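Local coordinates for protein ricin B-related lectin (Polyporus squamosus, PDB 5MUA) that probably binds galactose-containing glycans through a ricin-type beta-trefoil lectin part and carries a calcium-dependent papain-like protease part, here with the inhibitor E-64, at residues A12-A17 and N143-K148; N18-L23 and A41-N46; V214-V219 and L234-M239; G246-N251 and E266-T271. All coordinates share one frame; numbering follows the deposited sequence. Where two conformers were deposited one is given.

Interaction 1: A12-A17 and N143-K148; sequences ASAYVA and NWTFQK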
loop_
_atom_site.group_PDB
_atom_site.type_symbol
_atom_site.label_atom_id
_atom_site.label_comp_id
_atom_site.label_asym_id
_atom_site.label_seq_id
_atom_site.Cartn_x
_atom_site.Cartn_y
_atom_site.Cartn_z
ATOM N N ALA B 12 -5.643 -25.452 -21.874
ATOM C CA ALA B 12 -4.847 -25.722 -23.070
ATOM C C ALA B 12 -5.448 -26.887 -23.837
ATOM O O ALA B 12 -5.961 -27.823 -23.227
ATOM C CB ALA B 12 -3.405 -26.109 -22.698
ATOM N N SER B 13 -5.287 -26.824 -25.130
ATOM C CA SER B 13 -5.728 -27.979 -26.011
ATOM C C SER B 13 -4.837 -29.176 -25.790
ATOM O O SER B 13 -3.644 -29.037 -25.801
ATOM C CB SER B 13 -5.640 -27.598 -27.474
ATOM O OG SER B 13 -6.033 -28.689 -28.306
ATOM N N ALA B 14 -5.405 -30.384 -25.612
ATOM C CA ALA B 14 -4.561 -31.584 -25.624
ATOM C C ALA B 14 -4.431 -32.103 -27.043
ATOM O O ALA B 14 -3.743 -33.094 -27.219
ATOM C CB ALA B 14 -5.109 -32.658 -24.705
ATOM N N TYR B 15 -5.112 -31.486 -28.011
ATOM C CA TYR B 15 -5.105 -31.926 -29.402
ATOM C C TYR B 15 -3.913 -31.439 -30.171
ATOM O O TYR B 15 -3.358 -32.153 -30.972
ATOM C CB TYR B 15 -6.374 -31.457 -30.058
ATOM C CG TYR B 15 -6.540 -31.775 -31.521
ATOM C CD1 TYR B 15 -6.756 -33.077 -31.951
ATOM C CD2 TYR B 15 -6.573 -30.768 -32.466
ATOM C CE1 TYR B 15 -6.973 -33.347 -33.279
ATOM C CE2 TYR B 15 -6.786 -31.036 -33.820
ATOM C CZ TYR B 15 -7.011 -32.354 -34.199
ATOM O OH TYR B 15 -7.199 -32.659 -35.518
ATOM N N VAL B 16 -3.497 -30.195 -29.936
ATOM C CA VAL B 16 -2.274 -29.646 -30.542
ATOM C C VAL B 16 -1.450 -28.947 -29.472
ATOM O O VAL B 16 -2.005 -28.416 -28.535
ATOM C CB VAL B 16 -2.559 -28.684 -31.692
ATOM C CG1 VAL B 16 -3.178 -29.455 -32.855
ATOM C CG2 VAL B 16 -3.450 -27.542 -31.252
ATOM N N ALA B 17 -0.141 -28.923 -29.652
ATOM C CA ALA B 17 0.739 -28.368 -28.653
ATOM C C ALA B 17 0.755 -26.834 -28.635
ATOM O O ALA B 17 0.397 -26.143 -29.602
ATOM C CB ALA B 17 2.174 -28.865 -28.880
ATOM N N ASN B 143 -10.514 -32.413 -26.051
ATOM C CA ASN B 143 -9.827 -32.729 -24.811
ATOM C C ASN B 143 -8.953 -31.513 -24.498
ATOM O O ASN B 143 -8.274 -30.959 -25.390
ATOM C CB ASN B 143 -8.936 -33.937 -24.979
ATOM C CG ASN B 143 -9.727 -35.218 -25.172
ATOM O OD1 ASN B 143 -10.951 -35.251 -24.990
ATOM N ND2 ASN B 143 -9.017 -36.285 -25.517
ATOM N N TRP B 144 -8.941 -31.185 -23.232
ATOM C CA TRP B 144 -8.267 -29.930 -22.736
ATOM C C TRP B 144 -7.508 -30.328 -21.468
ATOM O O TRP B 144 -7.930 -31.222 -20.735
ATOM C CB TRP B 144 -9.343 -28.866 -22.404
ATOM C CG TRP B 144 -10.144 -28.508 -23.592
ATOM C CD1 TRP B 144 -11.303 -29.101 -23.964
ATOM C CD2 TRP B 144 -9.820 -27.584 -24.618
ATOM N NE1 TRP B 144 -11.732 -28.590 -25.176
ATOM C CE2 TRP B 144 -10.826 -27.671 -25.597
ATOM C CE3 TRP B 144 -8.737 -26.713 -24.848
ATOM C CZ2 TRP B 144 -10.807 -26.902 -26.739
ATOM C CZ3 TRP B 144 -8.723 -25.961 -25.958
ATOM C CH2 TRP B 144 -9.739 -26.050 -26.920
ATOM N N THR B 145 -6.434 -29.614 -21.191
ATOM C CA THR B 145 -5.755 -29.684 -19.915
ATOM C C THR B 145 -5.938 -28.397 -19.159
ATOM O O THR B 145 -6.184 -27.403 -19.750
ATOM C CB THR B 145 -4.276 -30.028 -20.053
ATOM O OG1 THR B 145 -3.595 -29.026 -20.762
ATOM C CG2 THR B 145 -4.123 -31.347 -20.818
ATOM N N PHE B 146 -5.943 -28.504 -17.848
ATOM C CA PHE B 146 -6.096 -27.328 -16.970
ATOM C C PHE B 146 -4.849 -27.194 -16.087
ATOM O O PHE B 146 -4.480 -28.162 -15.425
ATOM C CB PHE B 146 -7.279 -27.595 -16.069
ATOM C CG PHE B 146 -8.568 -27.448 -16.771
ATOM C CD1 PHE B 146 -9.097 -28.519 -17.501
ATOM C CD2 PHE B 146 -9.272 -26.279 -16.729
ATOM C CE1 PHE B 146 -10.336 -28.393 -18.105
ATOM C CE2 PHE B 146 -10.508 -26.152 -17.358
ATOM C CZ PHE B 146 -11.022 -27.199 -18.080
ATOM N N GLN B 147 -4.198 -26.023 -16.118
ATOM C CA GLN B 147 -3.095 -25.767 -15.226
ATOM C C GLN B 147 -3.567 -24.758 -14.191
ATOM O O GLN B 147 -3.935 -23.686 -14.567
ATOM C CB GLN B 147 -1.915 -25.221 -16.022
ATOM C CG GLN B 147 -0.830 -24.803 -15.048
ATOM C CD GLN B 147 0.412 -24.255 -15.667
ATOM O OE1 GLN B 147 0.624 -24.319 -16.862
ATOM N NE2 GLN B 147 1.230 -23.664 -14.835
ATOM N N LYS B 148 -3.553 -25.126 -12.918
ATOM C CA LYS B 148 -4.048 -24.247 -11.847
ATOM C C LYS B 148 -3.020 -23.183 -11.595
ATOM O O LYS B 148 -1.848 -23.473 -11.491
ATOM C CB LYS B 148 -4.278 -25.009 -10.562
ATOM C CG LYS B 148 -5.073 -24.173 -9.554
ATOM C CD LYS B 148 -5.464 -24.980 -8.324
ATOM C CE LYS B 148 -4.222 -25.400 -7.507
ATOM N NZ LYS B 148 -4.650 -26.156 -6.298
HETATM O O HOH W 1 -8.504 -29.615 -27.802
#
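The backbone oxygen of Asn143 is gripped twice. Ala14 N donates to Asn143 O at 2.9 Å, and a water donates to the same Asn143 O at 2.8 Å. That water also bonds Ser13 OG, 2.7 Å away. A chi1 of 179° puts Ser13 OG anti to the backbone N, where it accepts from Tyr15 N at 3.0 Å, an ST turn just where strand 7-13 ends. Just before it, Ala12 and Thr145 form an antiparallel hydrogen-bonded pair: Ala12 N to Thr145 O is 2.9 Å and Thr145 N to Ala12 O is 2.8 Å. The Trp144 indole lies alongside this ladder, its CZ3 3.8 Å from Ser13 CB, while its NE1 bonds Val117 O of strand 116-120. The chemistry implies a join between the first and last strands of the beta-trefoil in which the direct polar bonds are backbone to backbone, one water bridges Ser13 OG and Asn143 O, and the indole gives an apolar flank.

Interaction 2: N18-L23 and A41-N46; sequences NTRLAL and AVDPLN
Arg20 reaches from strand 19-23 across to the loop 41-46, and its chain can be followed outward. CB rests on the strand before it, against Ala12. There chi1 of 64° sets CG between the backbone N and the carbonyl carbon, and from CG to NE the chain runs extended, carrying the guanidinium straight to the loop. NE donates to a water at 3.0 Å, and the same water donates to Val42 O at 3.1 Å. NH2 takes the same carbonyl directly: Arg20 NH2 to Val42 O is 3.0 Å, with the oxygen beside the guanidinium and only 13° out of its plane, though the N-H points somewhat askew (141°). Asp43 OD1 is 3.5 Å from Arg20 NH2 but far enough out of that plane that none of the N-H groups is aimed at it, so the salt bridge is purely electrostatic. The carboxylate oxygen spends its hydrogen bonds on Tyr10 OH and Asn47 ND2, and Tyr10 in turn gives Arg20 a cation-pi partner.

Further along, Asn46 O takes Leu23 N at 3.1 Å and a CA-H contact from Ala22 CA at 3.2 Å; Asn64 ND2 also bonds this oxygen. The loop is therefore tied to the trefoil strand at two places, once through backbone and once through a largely buried guanidinium whose positive charge is probably balanced by Asp43.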
loop_
_atom_site.group_PDB
_atom_site.type_symbol
_atom_site.label_atom_id
_atom_site.label_comp_id
_atom_site.label_asym_id
_atom_site.label_seq_id
_atom_site.Cartn_x
_atom_site.Cartn_y
_atom_site.Cartn_z
ATOM N N ASN B 18 1.225 -26.324 -27.504
ATOM C CA ASN B 18 1.480 -24.906 -27.365
ATOM C C ASN B 18 0.279 -23.981 -27.575
ATOM O O ASN B 18 0.437 -22.832 -27.939
ATOM C CB ASN B 18 2.601 -24.511 -28.294
ATOM C CG ASN B 18 3.864 -25.241 -27.991
ATOM O OD1 ASN B 18 4.348 -26.045 -28.786
ATOM N ND2 ASN B 18 4.391 -25.004 -26.799
ATOM N N THR B 19 -0.910 -24.505 -27.299
ATOM C CA THR B 19 -2.133 -23.821 -27.670
ATOM C C THR B 19 -3.084 -23.810 -26.479
ATOM O O THR B 19 -3.383 -24.854 -25.903
ATOM C CB THR B 19 -2.798 -24.583 -28.868
ATOM O OG1 THR B 19 -1.858 -24.604 -29.949
ATOM C CG2 THR B 19 -4.010 -23.909 -29.376
ATOM N N ARG B 20 -3.512 -22.621 -26.109
ATOM C CA ARG B 20 -4.514 -22.477 -25.047
ATOM C C ARG B 20 -5.571 -21.424 -25.379
ATOM O O ARG B 20 -5.455 -20.677 -26.358
ATOM C CB ARG B 20 -3.825 -22.255 -23.714
ATOM C CG ARG B 20 -3.042 -20.973 -23.691
ATOM C CD ARG B 20 -2.087 -21.026 -22.525
ATOM N NE ARG B 20 -1.135 -19.958 -22.555
ATOM C CZ ARG B 20 -0.072 -19.888 -21.770
ATOM N NH1 ARG B 20 0.215 -20.840 -20.932
ATOM N NH2 ARG B 20 0.721 -18.851 -21.861
ATOM N N LEU B 21 -6.629 -21.403 -24.565
ATOM C CA LEU B 21 -7.749 -20.587 -24.833
ATOM C C LEU B 21 -7.526 -19.178 -24.327
ATOM O O LEU B 21 -6.962 -18.964 -23.260
ATOM C CB LEU B 21 -8.949 -21.179 -24.189
ATOM C CG LEU B 21 -9.400 -22.517 -24.808
ATOM C CD1 LEU B 21 -10.723 -22.852 -24.138
ATOM C CD2 LEU B 21 -9.595 -22.433 -26.334
ATOM N N ALA B 22 -8.007 -18.229 -25.088
ATOM C CA ALA B 22 -7.994 -16.818 -24.666
ATOM C C ALA B 22 -9.266 -16.151 -25.226
ATOM O O ALA B 22 -9.997 -16.733 -26.027
ATOM C CB ALA B 22 -6.723 -16.126 -25.170
ATOM N N LEU B 23 -9.561 -14.938 -24.770
ATOM C CA LEU B 23 -10.652 -14.158 -25.316
ATOM C C LEU B 23 -10.124 -13.040 -26.198
ATOM O O LEU B 23 -9.226 -12.313 -25.821
ATOM C CB LEU B 23 -11.529 -13.634 -24.211
ATOM C CG LEU B 23 -12.818 -13.044 -24.713
ATOM C CD1 LEU B 23 -13.815 -14.145 -25.120
ATOM C CD2 LEU B 23 -13.448 -12.252 -23.547
ATOM N N ALA B 41 3.615 -19.308 -26.202
ATOM C CA ALA B 41 4.872 -18.525 -26.194
ATOM C C ALA B 41 4.622 -17.140 -25.638
ATOM O O ALA B 41 5.569 -16.491 -25.311
ATOM C CB ALA B 41 5.540 -18.383 -27.550
ATOM N N VAL B 42 3.368 -16.699 -25.485
ATOM C CA VAL B 42 3.123 -15.363 -24.904
ATOM C C VAL B 42 2.098 -15.542 -23.791
ATOM O O VAL B 42 1.499 -16.621 -23.670
ATOM C CB VAL B 42 2.653 -14.319 -25.946
ATOM C CG1 VAL B 42 3.814 -13.969 -26.912
ATOM C CG2 VAL B 42 1.384 -14.781 -26.718
ATOM N N ASP B 43 1.962 -14.528 -22.936
ATOM C CA ASP B 43 1.166 -14.710 -21.705
ATOM C C ASP B 43 0.168 -13.597 -21.487
ATOM O O ASP B 43 0.148 -13.013 -20.374
ATOM C CB ASP B 43 2.084 -14.916 -20.479
ATOM C CG ASP B 43 1.380 -15.538 -19.312
ATOM O OD1 ASP B 43 0.338 -16.253 -19.528
ATOM O OD2 ASP B 43 1.875 -15.340 -18.170
ATOM N N PRO B 44 -0.632 -13.263 -22.505
ATOM C CA PRO B 44 -1.560 -12.104 -22.364
ATOM C C PRO B 44 -2.613 -12.441 -21.295
ATOM O O PRO B 44 -3.035 -13.579 -21.161
ATOM C CB PRO B 44 -2.195 -11.968 -23.753
ATOM C CG PRO B 44 -2.110 -13.327 -24.262
ATOM C CD PRO B 44 -0.856 -13.948 -23.791
ATOM N N LEU B 45 -2.996 -11.442 -20.516
ATOM C CA LEU B 45 -3.797 -11.697 -19.338
ATOM C C LEU B 45 -5.178 -12.343 -19.683
ATOM O O LEU B 45 -5.773 -12.957 -18.835
ATOM C CB LEU B 45 -4.015 -10.390 -18.556
ATOM C CG LEU B 45 -2.790 -9.665 -18.026
ATOM C CD1 LEU B 45 -3.167 -8.371 -17.301
ATOM C CD2 LEU B 45 -2.175 -10.614 -17.024
ATOM N N ASN B 46 -5.663 -12.121 -20.914
ATOM C CA ASN B 46 -6.895 -12.707 -21.396
ATOM C C ASN B 46 -6.821 -14.210 -21.692
ATOM O O ASN B 46 -7.807 -14.780 -22.202
ATOM C CB ASN B 46 -7.487 -11.887 -22.559
ATOM C CG ASN B 46 -6.558 -11.814 -23.734
ATOM O OD1 ASN B 46 -5.626 -12.588 -23.886
ATOM N ND2 ASN B 46 -6.789 -10.825 -24.566
HETATM O O HOH W 2 -1.414 -17.515 -24.278
#

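Interaction 3: V214-V219 and L234-M239; sequences VFKGAV and LLCGLM
Cys236 sets its side chain against helix 208-226, between Lys216 and Val219. Its SG, held anti to the backbone N (chi1 180°), lies 3.8 Å from Val219 CG2 and 4.1 Å from Lys216 CB. It also makes an oblique sulfur-aromatic contact with Phe215, 5.0 Å from SG to the ring centroid. Val219 CG1 meets Leu234 CD1 at 4.0 Å, the two side chains crossing at a slant. The Lys216 chain runs extended past the Cys236 carbonyl, with CD 4.0 Å from Leu238 CB where the two side chains cross at about a right angle. It then bends at chi4 (60°), which drops NZ onto Cys236 O at 2.8 Å, in the carbonyl plane.

One shell further out, Val219 CG2 sits above a face of the Phe215 ring, toward its rim. That ring also stacks with Phe265 and meets Trp191 edge-to-face, while Lys216 packs on Thr213 of the second subunit. Cys236 thus offers its sulfur to apolar groups and its carbonyl to the lysine ammonium. A long helix starting at Cys208, a residue of the E64 pocket, and laid against a strand of the neighbouring sheet is the arrangement of papain-like proteases.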
loop_
_atom_site.group_PDB
_atom_site.type_symbol
_atom_site.label_atom_id
_atom_site.label_comp_id
_atom_site.label_asym_id
_atom_site.label_seq_id
_atom_site.Cartn_x
_atom_site.Cartn_y
_atom_site.Cartn_z
ATOM N N VAL B 214 4.137 0.301 -0.265
ATOM C CA VAL B 214 3.748 0.946 -1.477
ATOM C C VAL B 214 3.720 -0.116 -2.614
ATOM O O VAL B 214 2.787 -0.095 -3.411
ATOM C CB VAL B 214 4.635 2.168 -1.849
ATOM C CG1 VAL B 214 4.354 2.676 -3.254
ATOM C CG2 VAL B 214 4.380 3.294 -0.850
ATOM N N PHE B 215 4.737 -0.971 -2.686
ATOM C CA PHE B 215 4.729 -2.009 -3.741
ATOM C C PHE B 215 3.484 -2.899 -3.622
ATOM O O PHE B 215 2.827 -3.171 -4.670
ATOM C CB PHE B 215 6.025 -2.822 -3.812
ATOM C CG PHE B 215 6.037 -3.796 -4.955
ATOM C CD1 PHE B 215 5.853 -3.326 -6.239
ATOM C CD2 PHE B 215 6.177 -5.157 -4.728
ATOM C CE1 PHE B 215 5.815 -4.207 -7.323
ATOM C CE2 PHE B 215 6.105 -6.043 -5.788
ATOM C CZ PHE B 215 5.992 -5.538 -7.073
ATOM N N LYS B 216 3.164 -3.305 -2.399
ATOM C CA LYS B 216 1.973 -4.079 -2.152
ATOM C C LYS B 216 0.717 -3.423 -2.672
ATOM O O LYS B 216 -0.185 -4.079 -3.304
ATOM C CB LYS B 216 1.876 -4.581 -0.724
ATOM C CG LYS B 216 0.632 -5.389 -0.447
ATOM C CD LYS B 216 0.653 -6.135 0.871
ATOM C CE LYS B 216 -0.739 -6.723 1.127
ATOM N NZ LYS B 216 -1.167 -7.675 0.063
ATOM N N GLY B 217 0.628 -2.129 -2.417
ATOM C CA GLY B 217 -0.471 -1.358 -3.023
ATOM C C GLY B 217 -0.441 -1.227 -4.526
ATOM O O GLY B 217 -1.532 -1.248 -5.225
ATOM N N ALA B 218 0.763 -1.111 -5.080
ATOM C CA ALA B 218 0.920 -1.097 -6.548
ATOM C C ALA B 218 0.345 -2.364 -7.206
ATOM O O ALA B 218 -0.274 -2.291 -8.243
ATOM C CB ALA B 218 2.383 -0.899 -6.951
ATOM N N VAL B 219 0.574 -3.507 -6.564
ATOM C CA VAL B 219 0.116 -4.806 -7.105
ATOM C C VAL B 219 -1.396 -4.777 -7.009
ATOM O O VAL B 219 -2.054 -5.119 -8.002
ATOM C CB VAL B 219 0.701 -5.998 -6.362
ATOM C CG1 VAL B 219 0.096 -7.290 -6.906
ATOM C CG2 VAL B 219 2.200 -6.010 -6.618
ATOM N N LEU B 234 -4.824 -10.741 -6.039
ATOM C CA LEU B 234 -3.452 -11.031 -6.438
ATOM C C LEU B 234 -2.585 -11.238 -5.216
ATOM O O LEU B 234 -2.581 -10.388 -4.290
ATOM C CB LEU B 234 -2.894 -9.871 -7.285
ATOM C CG LEU B 234 -3.637 -9.447 -8.567
ATOM C CD1 LEU B 234 -2.835 -8.430 -9.323
ATOM C CD2 LEU B 234 -4.038 -10.587 -9.492
ATOM N N LEU B 235 -1.835 -12.336 -5.172
ATOM C CA LEU B 235 -0.930 -12.594 -4.052
ATOM C C LEU B 235 0.254 -11.664 -4.067
ATOM O O LEU B 235 1.005 -11.663 -4.998
ATOM C CB LEU B 235 -0.404 -14.040 -4.044
ATOM C CG LEU B 235 0.510 -14.383 -2.840
ATOM C CD1 LEU B 235 -0.145 -14.128 -1.483
ATOM C CD2 LEU B 235 1.016 -15.786 -2.953
ATOM N N CYS B 236 0.362 -10.821 -3.026
ATOM C CA CYS B 236 1.566 -10.022 -2.867
ATOM C C CYS B 236 1.741 -9.876 -1.363
ATOM O O CYS B 236 1.058 -9.109 -0.738
ATOM C CB CYS B 236 1.432 -8.641 -3.514
ATOM S SG CYS B 236 2.935 -7.645 -3.309
ATOM N N GLY B 237 2.653 -10.621 -0.816
ATOM C CA GLY B 237 2.917 -10.580 0.627
ATOM C C GLY B 237 3.762 -9.402 1.079
ATOM O O GLY B 237 4.613 -8.895 0.322
ATOM N N LEU B 238 3.483 -8.995 2.296
ATOM C CA LEU B 238 4.316 -8.055 3.083
ATOM C C LEU B 238 4.908 -8.836 4.250
ATOM O O LEU B 238 4.179 -9.635 4.887
ATOM C CB LEU B 238 3.494 -6.885 3.596
ATOM C CG LEU B 238 4.186 -5.872 4.521
ATOM C CD1 LEU B 238 5.343 -5.218 3.777
ATOM C CD2 LEU B 238 3.202 -4.798 4.872
ATOM N N MET B 239 6.220 -8.656 4.506
ATOM C CA MET B 239 6.849 -9.257 5.665
ATOM C C MET B 239 7.730 -8.182 6.355
ATOM O O MET B 239 8.288 -7.355 5.708
ATOM C CB MET B 239 7.759 -10.451 5.254
ATOM C CG MET B 239 7.178 -11.758 5.638
ATOM S SD MET B 239 8.297 -12.986 4.963
ATOM C CE MET B 239 7.066 -14.274 5.061
#

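Interaction 4: G246-N251 and E266-T271; sequences GAHAYN and EPQNGT. With E64 (N-[N-[1-hydroxycarboxyethyl-carbonyl]leucylamino-butyl]-guanidine), chain K.
His248 and Glu266 meet because two torsions aim them at each other: the imidazole stands anti to the strand's backbone N (chi1 -169°), and the glutamate, starting away from the strand, is folded back at chi2 (53°). The outcome is a His-carboxylate hydrogen bond in a papain-like site, where Glu266 probably takes the place of papain's asparagine. His248 NE2 donates to Glu266 OE2 at 2.6 Å; the oxygen lies close to the ring plane and uses its syn lone pair, while ring and carboxylate planes stand 56° apart. Toward the inhibitor, ND1 of the same ring donates to E64 O2 at 2.9 Å, so both imidazole nitrogens are engaged and the ring's rotation is fixed.

The other carboxylate oxygen is held from the loop: Glu266 OE1 uses its anti lone pair for Gln268 N, 3.0 Å away, and a water donates to it at 2.7 Å. That water bonds Ala249 O as well and accepts from Gln268 NE2 at 3.1 Å, tying strand to loop. The Tyr279 ring meets that of His248, and Cys208 packs against the histidine. Asn251 ND2 is bonded to Gly237 O and Ala212 O, whereas its OD1, buried and without a hydrogen-bond partner, rests 3.2 Å from Pro267 CG.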
loop_
_atom_site.group_PDB
_atom_site.type_symbol
_atom_site.label_atom_id
_atom_site.label_comp_id
_atom_site.label_asym_id
_atom_site.label_seq_id
_atom_site.Cartn_x
_atom_site.Cartn_y
_atom_site.Cartn_z
ATOM N N GLY B 246 19.911 -6.276 12.154
ATOM C CA GLY B 246 18.862 -5.241 12.064
ATOM C C GLY B 246 17.583 -5.849 11.442
ATOM O O GLY B 246 17.490 -7.071 11.205
ATOM N N ALA B 247 16.623 -4.993 11.169
ATOM C CA ALA B 247 15.294 -5.401 10.752
ATOM C C ALA B 247 14.942 -4.812 9.418
ATOM O O ALA B 247 15.392 -3.694 9.083
ATOM C CB ALA B 247 14.275 -5.039 11.798
ATOM N N HIS B 248 14.068 -5.517 8.652
ATOM C CA HIS B 248 13.840 -5.085 7.255
ATOM C C HIS B 248 12.470 -5.511 6.847
ATOM O O HIS B 248 12.010 -6.553 7.303
ATOM C CB HIS B 248 14.897 -5.776 6.318
ATOM C CG HIS B 248 14.964 -5.256 4.910
ATOM N ND1 HIS B 248 15.365 -3.983 4.560
ATOM C CD2 HIS B 248 14.735 -5.880 3.748
ATOM C CE1 HIS B 248 15.336 -3.835 3.257
ATOM N NE2 HIS B 248 14.937 -4.979 2.739
ATOM N N ALA B 249 11.876 -4.694 5.967
ATOM C CA ALA B 249 10.602 -4.947 5.338
ATOM C C ALA B 249 10.788 -5.292 3.897
ATOM O O ALA B 249 11.573 -4.669 3.212
ATOM C CB ALA B 249 9.638 -3.747 5.443
ATOM N N TYR B 250 10.008 -6.274 3.424
ATOM C CA TYR B 250 10.198 -6.809 2.060
ATOM C C TYR B 250 8.928 -7.528 1.683
ATOM O O TYR B 250 7.946 -7.609 2.487
ATOM C CB TYR B 250 11.434 -7.789 1.966
ATOM C CG TYR B 250 11.533 -8.743 3.127
ATOM C CD1 TYR B 250 12.010 -8.315 4.380
ATOM C CD2 TYR B 250 11.112 -10.055 3.029
ATOM C CE1 TYR B 250 12.049 -9.161 5.485
ATOM C CE2 TYR B 250 11.141 -10.929 4.131
ATOM C CZ TYR B 250 11.629 -10.499 5.354
ATOM O OH TYR B 250 11.659 -11.348 6.428
ATOM N N ASN B 251 8.885 -7.952 0.445
ATOM C CA ASN B 251 7.682 -8.605 -0.073
ATOM C C ASN B 251 7.952 -10.105 -0.344
ATOM O O ASN B 251 9.083 -10.573 -0.313
ATOM C CB ASN B 251 7.221 -7.906 -1.346
ATOM C CG ASN B 251 6.842 -6.443 -1.108
ATOM O OD1 ASN B 251 7.558 -5.522 -1.491
ATOM N ND2 ASN B 251 5.713 -6.247 -0.481
ATOM N N GLU B 266 12.666 -7.809 -3.083
ATOM C CA GLU B 266 13.170 -6.555 -2.532
ATOM C C GLU B 266 12.589 -5.382 -3.320
ATOM O O GLU B 266 13.043 -5.104 -4.426
ATOM C CB GLU B 266 14.696 -6.533 -2.549
ATOM C CG GLU B 266 15.299 -5.192 -2.175
ATOM C CD GLU B 266 14.707 -4.748 -0.849
ATOM O OE1 GLU B 266 13.965 -3.799 -0.864
ATOM O OE2 GLU B 266 15.020 -5.395 0.144
ATOM N N PRO B 267 11.596 -4.632 -2.762
ATOM C CA PRO B 267 10.946 -3.616 -3.566
ATOM C C PRO B 267 11.796 -2.325 -3.798
ATOM O O PRO B 267 11.405 -1.511 -4.603
ATOM C CB PRO B 267 9.682 -3.261 -2.726
ATOM C CG PRO B 267 10.096 -3.554 -1.346
ATOM C CD PRO B 267 10.883 -4.838 -1.486
ATOM N N GLN B 268 12.945 -2.191 -3.149
ATOM C CA GLN B 268 13.873 -1.110 -3.476
ATOM C C GLN B 268 14.597 -1.327 -4.778
ATOM O O GLN B 268 14.878 -0.323 -5.426
ATOM C CB GLN B 268 14.953 -0.934 -2.436
ATOM C CG GLN B 268 14.339 -0.438 -1.153
ATOM C CD GLN B 268 15.379 -0.209 -0.118
ATOM O OE1 GLN B 268 16.431 0.400 -0.387
ATOM N NE2 GLN B 268 15.113 -0.670 1.055
ATOM N N ASN B 269 14.774 -2.590 -5.233
ATOM C CA ASN B 269 15.600 -2.785 -6.445
ATOM C C ASN B 269 15.127 -3.909 -7.338
ATOM O O ASN B 269 15.831 -4.284 -8.260
ATOM C CB ASN B 269 17.050 -3.014 -6.082
ATOM C CG ASN B 269 17.280 -4.277 -5.242
ATOM O OD1 ASN B 269 16.503 -5.200 -5.224
ATOM N ND2 ASN B 269 18.335 -4.266 -4.474
ATOM N N GLY B 270 13.960 -4.469 -7.059
ATOM C CA GLY B 270 13.345 -5.421 -7.990
ATOM C C GLY B 270 13.974 -6.826 -8.029
ATOM O O GLY B 270 13.723 -7.547 -8.983
ATOM N N THR B 271 14.778 -7.195 -7.038
ATOM C CA THR B 271 15.459 -8.473 -6.987
ATOM C C THR B 271 14.725 -9.470 -6.146
ATOM O O THR B 271 13.914 -9.103 -5.299
ATOM C CB THR B 271 16.903 -8.356 -6.522
ATOM O OG1 THR B 271 16.918 -7.811 -5.203
ATOM C CG2 THR B 271 17.773 -7.464 -7.477
HETATM C C1 E64 K . 15.251 -0.477 5.791
HETATM O O1 E64 K . 15.121 0.608 5.230
HETATM O O2 E64 K . 16.104 -1.357 5.447
HETATM C C2 E64 K . 14.293 -0.843 6.851
HETATM C C3 E64 K . 14.088 0.344 7.794
HETATM O O3 E64 K . 15.359 0.319 8.424
HETATM C C4 E64 K . 13.014 0.115 8.793
HETATM O O4 E64 K . 11.928 0.575 8.651
HETATM N N1 E64 K . 13.265 -0.686 9.776
HETATM C C6 E64 K . 12.334 -1.030 10.841
HETATM C C7 E64 K . 11.668 -2.392 10.852
HETATM C C8 E64 K . 11.014 -2.786 9.535
HETATM C C9 E64 K . 9.719 -1.997 9.334
HETATM C C10 E64 K . 10.744 -4.229 9.597
HETATM C C11 E64 K . 12.687 -0.515 12.219
HETATM O O5 E64 K . 13.452 -1.214 12.866
HETATM N N2 E64 K . 12.208 0.608 12.693
HETATM C C12 E64 K . 12.348 1.047 14.096
HETATM C C13 E64 K . 10.971 1.166 14.739
HETATM C C14 E64 K . 10.955 1.778 16.163
HETATM C C15 E64 K . 10.312 0.806 17.150
HETATM N N3 E64 K . 9.941 1.545 18.362
HETATM C C16 E64 K . 9.234 1.074 19.374
HETATM N N4 E64 K . 8.917 -0.234 19.447
HETATM N N5 E64 K . 8.780 1.958 20.322
HETATM O O HOH W 3 12.793 -2.715 1.327
#

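Overall arrangement
The four contacts form two touching pairs. Interactions 1 and 2, centres about 12 Å apart, share the lectin part, interaction 2 nested in the chain loop that interaction 1 closes; Ser13 N lies 2.8 Å from Thr19 O where they join. The Leu23 side chain is about 12 Å from bound galactose. Interactions 3 and 4, also about 12 Å apart between centres, belong to the protease part: strands 233-243 and 246-255 are neighbours, with Met239 N 2.9 Å from Tyr250 O. Interaction 4 touches E64, and Leu238 of interaction 3 comes within about 8 Å of a bound E64. Between the halves, interactions 2 and 3 approach to about 8 Å at their nearest atoms.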